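PDB 4JX0: exported protein from Bacteroides fragilis, which is of unknown function but binds magnesium and joins a BT_3987-like N-terminal domain to a second domain related to the F5/F8 type C family. Local coordinates for residues N109-G114 with T129-E134; K64-F69 with T125-L130. One frame throughout, in Å; residues are numbered along the deposited sequence.

Contact 1: residues N109-G114 with T129-E134; sequences NCTFEG and TLKDVE
Asn109 meets Lys131 twice at the open end of a beta hairpin whose arms are strands 110-117 and 123-130, in the BT_3987-like N-terminal domain, a family grouped with the E-set folds. O of Asn109 takes the hydrogen of Lys131 N at 2.9 Å, in a nearly straight bond. The side-chain amide works one peptide further along: ND2 of Asn109 gives a hydrogen to the backbone O of Lys131 at 2.8 Å, in the plane of that carbonyl and only 9° out of the amide's own plane. The carboxamide stands beside its own backbone N (chi1 -67°), which carries ND2 past the last strand pair to the carbonyls of the departing chain. The O of Asp132 lies 2.8 Å from ND2 of Asn109, where the backbone turns out of the sheet.

Behind this end the antiparallel ladder takes over. Cys110 and Leu130 form a non-hydrogen-bonded pair. Next comes the hydrogen-bonded pair Thr111 and Thr129: N of Thr129 reaches O of Thr111 at 2.8 Å, and the return bond, from N of Thr111 to O of Thr129, is more bent at 136°.

The sheet separates the side chains by face. Cys110 and Leu130 share the side on which both touch Phe105, and Cys110 also meets Met144 of strand 142-150. Thr111 and Thr129 occupy the other side, with CB of Thr111 4.3 Å from CB of Thr129. There the extended aliphatic chain of Lys131 crosses the Thr111 side chain at about a right angle, passing CE of Lys131 by OG1 of Thr111 at 3.7 Å.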
loop_
_atom_site.group_PDB
_atom_site.type_symbol
_atom_site.label_atom_id
_atom_site.label_comp_id
_atom_site.label_asym_id
_atom_site.label_seq_id
_atom_site.Cartn_x
_atom_site.Cartn_y
_atom_site.Cartn_z
ATOM N N ASN A 109 -8.774 5.750 -18.540
ATOM C CA ASN A 109 -7.588 5.388 -17.763
ATOM C C ASN A 109 -7.377 3.837 -17.661
ATOM O O ASN A 109 -6.400 3.429 -17.054
ATOM C CB ASN A 109 -7.665 6.034 -16.369
ATOM C CG ASN A 109 -7.569 7.541 -16.426
ATOM O OD1 ASN A 109 -8.553 8.242 -16.630
ATOM N ND2 ASN A 109 -6.364 8.072 -16.364
ATOM N N CYS A 110 -8.250 2.988 -18.268
ATOM C CA CYS A 110 -8.110 1.519 -18.298
ATOM C C CYS A 110 -7.592 1.070 -19.659
ATOM O O CYS A 110 -8.045 1.580 -20.683
ATOM C CB CYS A 110 -9.438 0.821 -18.002
ATOM S SG CYS A 110 -10.160 1.237 -16.400
ATOM N N THR A 111 -6.723 0.058 -19.680
ATOM C CA THR A 111 -6.242 -0.564 -20.912
ATOM C C THR A 111 -6.313 -2.078 -20.697
ATOM O O THR A 111 -5.613 -2.610 -19.834
ATOM C CB THR A 111 -4.859 -0.045 -21.295
ATOM O OG1 THR A 111 -4.927 1.377 -21.424
ATOM C CG2 THR A 111 -4.353 -0.656 -22.594
ATOM N N PHE A 112 -7.200 -2.751 -21.448
ATOM C CA PHE A 112 -7.431 -4.187 -21.333
ATOM C C PHE A 112 -6.670 -4.973 -22.394
ATOM O O PHE A 112 -6.876 -4.753 -23.586
ATOM C CB PHE A 112 -8.923 -4.498 -21.440
ATOM C CG PHE A 112 -9.718 -3.944 -20.289
ATOM C CD1 PHE A 112 -9.761 -4.607 -19.076
ATOM C CD2 PHE A 112 -10.436 -2.764 -20.423
ATOM C CE1 PHE A 112 -10.530 -4.119 -18.026
ATOM C CE2 PHE A 112 -11.201 -2.273 -19.369
ATOM C CZ PHE A 112 -11.234 -2.948 -18.175
ATOM N N GLU A 113 -5.811 -5.903 -21.951
ATOM C CA GLU A 113 -5.028 -6.799 -22.801
ATOM C C GLU A 113 -5.693 -8.172 -22.748
ATOM O O GLU A 113 -5.935 -8.692 -21.659
ATOM C CB GLU A 113 -3.579 -6.861 -22.296
ATOM C CG GLU A 113 -2.567 -7.431 -23.275
ATOM C CD GLU A 113 -1.240 -7.758 -22.615
ATOM O OE1 GLU A 113 -0.504 -6.810 -22.256
ATOM O OE2 GLU A 113 -0.960 -8.960 -22.404
ATOM N N GLY A 114 -6.020 -8.724 -23.912
ATOM C CA GLY A 114 -6.688 -10.017 -24.012
ATOM C C GLY A 114 -5.778 -11.205 -23.780
ATOM O O GLY A 114 -4.564 -11.050 -23.630
ATOM N N THR A 129 -4.475 -2.631 -17.246
ATOM C CA THR A 129 -3.419 -1.672 -16.953
ATOM C C THR A 129 -4.039 -0.298 -16.699
ATOM O O THR A 129 -4.826 0.184 -17.517
ATOM C CB THR A 129 -2.401 -1.654 -18.093
ATOM O OG1 THR A 129 -1.978 -2.998 -18.352
ATOM C CG2 THR A 129 -1.196 -0.770 -17.791
ATOM N N LEU A 130 -3.667 0.322 -15.561
ATOM C CA LEU A 130 -4.133 1.650 -15.148
ATOM C C LEU A 130 -3.122 2.694 -15.618
ATOM O O LEU A 130 -1.971 2.643 -15.194
ATOM C CB LEU A 130 -4.302 1.711 -13.618
ATOM C CG LEU A 130 -5.591 1.116 -13.057
ATOM C CD1 LEU A 130 -5.799 -0.310 -13.515
ATOM C CD2 LEU A 130 -5.582 1.165 -11.553
ATOM N N LYS A 131 -3.528 3.623 -16.492
ATOM C CA LYS A 131 -2.617 4.640 -17.028
ATOM C C LYS A 131 -3.064 6.069 -16.684
ATOM O O LYS A 131 -4.238 6.301 -16.408
ATOM C CB LYS A 131 -2.489 4.489 -18.561
ATOM C CG LYS A 131 -3.796 4.616 -19.352
ATOM C CD LYS A 131 -3.533 4.810 -20.839
ATOM C CE LYS A 131 -4.793 5.103 -21.611
ATOM N NZ LYS A 131 -4.516 5.312 -23.053
ATOM N N ASP A 132 -2.113 7.019 -16.732
ATOM C CA ASP A 132 -2.315 8.463 -16.527
ATOM C C ASP A 132 -3.241 8.808 -15.339
ATOM O O ASP A 132 -4.197 9.570 -15.485
ATOM C CB ASP A 132 -2.868 9.101 -17.821
ATOM C CG ASP A 132 -1.970 8.900 -19.027
ATOM O OD1 ASP A 132 -0.745 9.125 -18.898
ATOM O OD2 ASP A 132 -2.496 8.531 -20.107
ATOM N N VAL A 133 -2.941 8.250 -14.170
ATOM C CA VAL A 133 -3.728 8.491 -12.958
ATOM C C VAL A 133 -3.355 9.819 -12.294
ATOM O O VAL A 133 -4.091 10.253 -11.423
ATOM C CB VAL A 133 -3.621 7.325 -11.934
ATOM C CG1 VAL A 133 -4.088 6.013 -12.554
ATOM C CG2 VAL A 133 -2.215 7.181 -11.346
ATOM N N GLU A 134 -2.223 10.442 -12.680
ATOM C CA GLU A 134 -1.675 11.690 -12.106
ATOM C C GLU A 134 -2.721 12.710 -11.602
ATOM O O GLU A 134 -2.640 13.095 -10.441
ATOM C CB GLU A 134 -0.753 12.404 -13.101
ATOM C CG GLU A 134 0.470 11.605 -13.543
ATOM C CD GLU A 134 0.423 11.000 -14.939
ATOM O OE1 GLU A 134 -0.629 11.111 -15.614
ATOM O OE2 GLU A 134 1.444 10.405 -15.358
#

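Contact 2: residues K64-F69 with T125-L130; sequences KNELSF and TVKLTL
Strands 66-69 and 125-130 run antiparallel, their axes 4.6 Å apart at closest approach and 163° between directions. They pair neighbouring strands 66-73 and 123-130, distant in sequence, in the mixed beta-sheet of the BT_3987-like N-terminal domain, away from the annotated metal site. Leu67-Leu128 and Phe69-Val126 are hydrogen-bonded pairs, each joined by reciprocal backbone bonds; Glu66-Thr129 and Ser68-Lys127 are non-hydrogen-bonded pairs. Just before the first strand, N of Leu130 gives its hydrogen to O of Asn65 at 2.8 Å, almost straight at 174°.

On the polar face, Glu66 lies alongside Thr129, with CG of Glu66 3.7 Å from OG1 of Thr129. The Lys127 chain, bent at chi3 (-72°), crosses the Glu66 side chain diagonally and sets NZ of Lys127 3.3 Å from OE2 of Glu66, a salt bridge whose hydrogen bond is weak. The stronger partner of NZ is Glu113, on the other flanking strand.

The reverse face is apolar. The Phe69 ring offers Leu128 an edge, CE2 of Phe69 lying 4.0 Å from CB of Leu128. On this face Phe69 also meets Tyr166 edge-to-face and Ile146 of strand 142-150, Val126 packs on Val83 and Leu85 of strand 81-87, and Leu67 reaches Leu50 of strand 47-54.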
loop_
_atom_site.group_PDB
_atom_site.type_symbol
_atom_site.label_atom_id
_atom_site.label_comp_id
_atom_site.label_asym_id
_atom_site.label_seq_id
_atom_site.Cartn_x
_atom_site.Cartn_y
_atom_site.Cartn_z
ATOM N N LYS A 64 2.444 -1.928 -8.540
ATOM C CA LYS A 64 2.271 -2.162 -9.972
ATOM C C LYS A 64 0.970 -1.542 -10.472
ATOM O O LYS A 64 -0.031 -1.501 -9.748
ATOM C CB LYS A 64 2.343 -3.679 -10.312
ATOM C CG LYS A 64 3.056 -4.010 -11.637
ATOM C CD LYS A 64 3.987 -5.241 -11.550
ATOM C CE LYS A 64 3.253 -6.547 -11.315
ATOM N NZ LYS A 64 4.155 -7.733 -11.412
ATOM N N ASN A 65 1.025 -1.023 -11.709
ATOM C CA ASN A 65 -0.105 -0.403 -12.395
ATOM C C ASN A 65 -0.841 -1.419 -13.299
ATOM O O ASN A 65 -1.768 -1.032 -14.006
ATOM C CB ASN A 65 0.374 0.793 -13.224
ATOM C CG ASN A 65 1.306 0.424 -14.354
ATOM O OD1 ASN A 65 2.136 -0.487 -14.225
ATOM N ND2 ASN A 65 1.231 1.140 -15.468
ATOM N N GLU A 66 -0.423 -2.703 -13.271
ATOM C CA GLU A 66 -0.999 -3.796 -14.047
ATOM C C GLU A 66 -1.644 -4.822 -13.120
ATOM O O GLU A 66 -1.051 -5.172 -12.101
ATOM C CB GLU A 66 0.095 -4.474 -14.879
ATOM C CG GLU A 66 0.712 -3.571 -15.931
ATOM C CD GLU A 66 1.888 -4.184 -16.660
ATOM O OE1 GLU A 66 2.941 -4.393 -16.014
ATOM O OE2 GLU A 66 1.769 -4.432 -17.884
ATOM N N LEU A 67 -2.845 -5.316 -13.482
ATOM C CA LEU A 67 -3.575 -6.330 -12.728
ATOM C C LEU A 67 -3.756 -7.528 -13.624
ATOM O O LEU A 67 -4.441 -7.417 -14.637
ATOM C CB LEU A 67 -4.927 -5.784 -12.277
ATOM C CG LEU A 67 -4.944 -5.104 -10.927
ATOM C CD1 LEU A 67 -6.104 -4.135 -10.839
ATOM C CD2 LEU A 67 -5.025 -6.140 -9.799
ATOM N N SER A 68 -3.108 -8.654 -13.293
ATOM C CA SER A 68 -3.201 -9.877 -14.089
ATOM C C SER A 68 -4.250 -10.809 -13.472
ATOM O O SER A 68 -4.166 -11.113 -12.285
ATOM C CB SER A 68 -1.842 -10.559 -14.166
ATOM O OG SER A 68 -1.844 -11.566 -15.162
ATOM N N PHE A 69 -5.261 -11.217 -14.269
ATOM C CA PHE A 69 -6.348 -12.098 -13.837
ATOM C C PHE A 69 -6.244 -13.449 -14.511
ATOM O O PHE A 69 -6.103 -13.497 -15.728
ATOM C CB PHE A 69 -7.702 -11.474 -14.190
ATOM C CG PHE A 69 -7.979 -10.173 -13.492
ATOM C CD1 PHE A 69 -8.541 -10.155 -12.222
ATOM C CD2 PHE A 69 -7.667 -8.967 -14.094
ATOM C CE1 PHE A 69 -8.786 -8.956 -11.572
ATOM C CE2 PHE A 69 -7.930 -7.763 -13.443
ATOM C CZ PHE A 69 -8.474 -7.767 -12.181
ATOM N N THR A 125 -4.191 -15.714 -19.015
ATOM C CA THR A 125 -4.266 -14.487 -18.230
ATOM C C THR A 125 -4.761 -13.350 -19.108
ATOM O O THR A 125 -4.472 -13.315 -20.308
ATOM C CB THR A 125 -2.904 -14.116 -17.568
ATOM O OG1 THR A 125 -1.879 -14.060 -18.556
ATOM C CG2 THR A 125 -2.499 -15.076 -16.468
ATOM N N VAL A 126 -5.485 -12.412 -18.486
ATOM C CA VAL A 126 -5.999 -11.199 -19.114
ATOM C C VAL A 126 -5.522 -10.050 -18.225
ATOM O O VAL A 126 -5.526 -10.191 -17.002
ATOM C CB VAL A 126 -7.525 -11.229 -19.343
ATOM C CG1 VAL A 126 -7.882 -12.258 -20.404
ATOM C CG2 VAL A 126 -8.284 -11.509 -18.058
ATOM N N LYS A 127 -5.017 -8.967 -18.825
ATOM C CA LYS A 127 -4.403 -7.859 -18.088
ATOM C C LYS A 127 -5.243 -6.586 -18.118
ATOM O O LYS A 127 -5.834 -6.259 -19.142
ATOM C CB LYS A 127 -3.015 -7.558 -18.691
ATOM C CG LYS A 127 -1.941 -7.256 -17.661
ATOM C CD LYS A 127 -0.659 -6.707 -18.299
ATOM C CE LYS A 127 0.146 -7.734 -19.070
ATOM N NZ LYS A 127 1.310 -7.121 -19.759
ATOM N N LEU A 128 -5.250 -5.858 -16.990
ATOM C CA LEU A 128 -5.885 -4.553 -16.833
ATOM C C LEU A 128 -4.792 -3.619 -16.412
ATOM O O LEU A 128 -4.214 -3.823 -15.348
ATOM C CB LEU A 128 -7.014 -4.598 -15.795
ATOM C CG LEU A 128 -7.545 -3.253 -15.265
ATOM C CD1 LEU A 128 -7.885 -2.273 -16.392
ATOM C CD2 LEU A 128 -8.749 -3.468 -14.392
ATOM N N THR A 129 -4.475 -2.631 -17.246
ATOM C CA THR A 129 -3.419 -1.672 -16.953
ATOM C C THR A 129 -4.039 -0.298 -16.699
ATOM O O THR A 129 -4.826 0.184 -17.517
ATOM C CB THR A 129 -2.401 -1.654 -18.093
ATOM O OG1 THR A 129 -1.978 -2.998 -18.352
ATOM C CG2 THR A 129 -1.196 -0.770 -17.791
ATOM N N LEU A 130 -3.667 0.322 -15.561
ATOM C CA LEU A 130 -4.133 1.650 -15.148
ATOM C C LEU A 130 -3.122 2.694 -15.618
ATOM O O LEU A 130 -1.971 2.643 -15.194
ATOM C CB LEU A 130 -4.302 1.711 -13.618
ATOM C CG LEU A 130 -5.591 1.116 -13.057
ATOM C CD1 LEU A 130 -5.799 -0.310 -13.515
ATOM C CD2 LEU A 130 -5.582 1.165 -11.553
#

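Of the segments in these contacts, 64-69 comes first, after strands 36-41 and 47-54. The chain then makes an excursion through strand 81-87 and two short helices, returns along 109-114, and after the hairpin turn comes back as 125-134. Contact 1 closes a hairpin, with 14 residues between its segments, most of them strand; contact 2 spans 55. Contact 1 starts later in the chain, but both close on the same stretch around strand 123-130, overlapping at Thr129 and Leu130. That strand lies between strands 110-117 and 66-73 in the sheet. On the apolar face, CE1 of Phe112 packs 3.6 Å from CD1 of Leu128, joining the contacts.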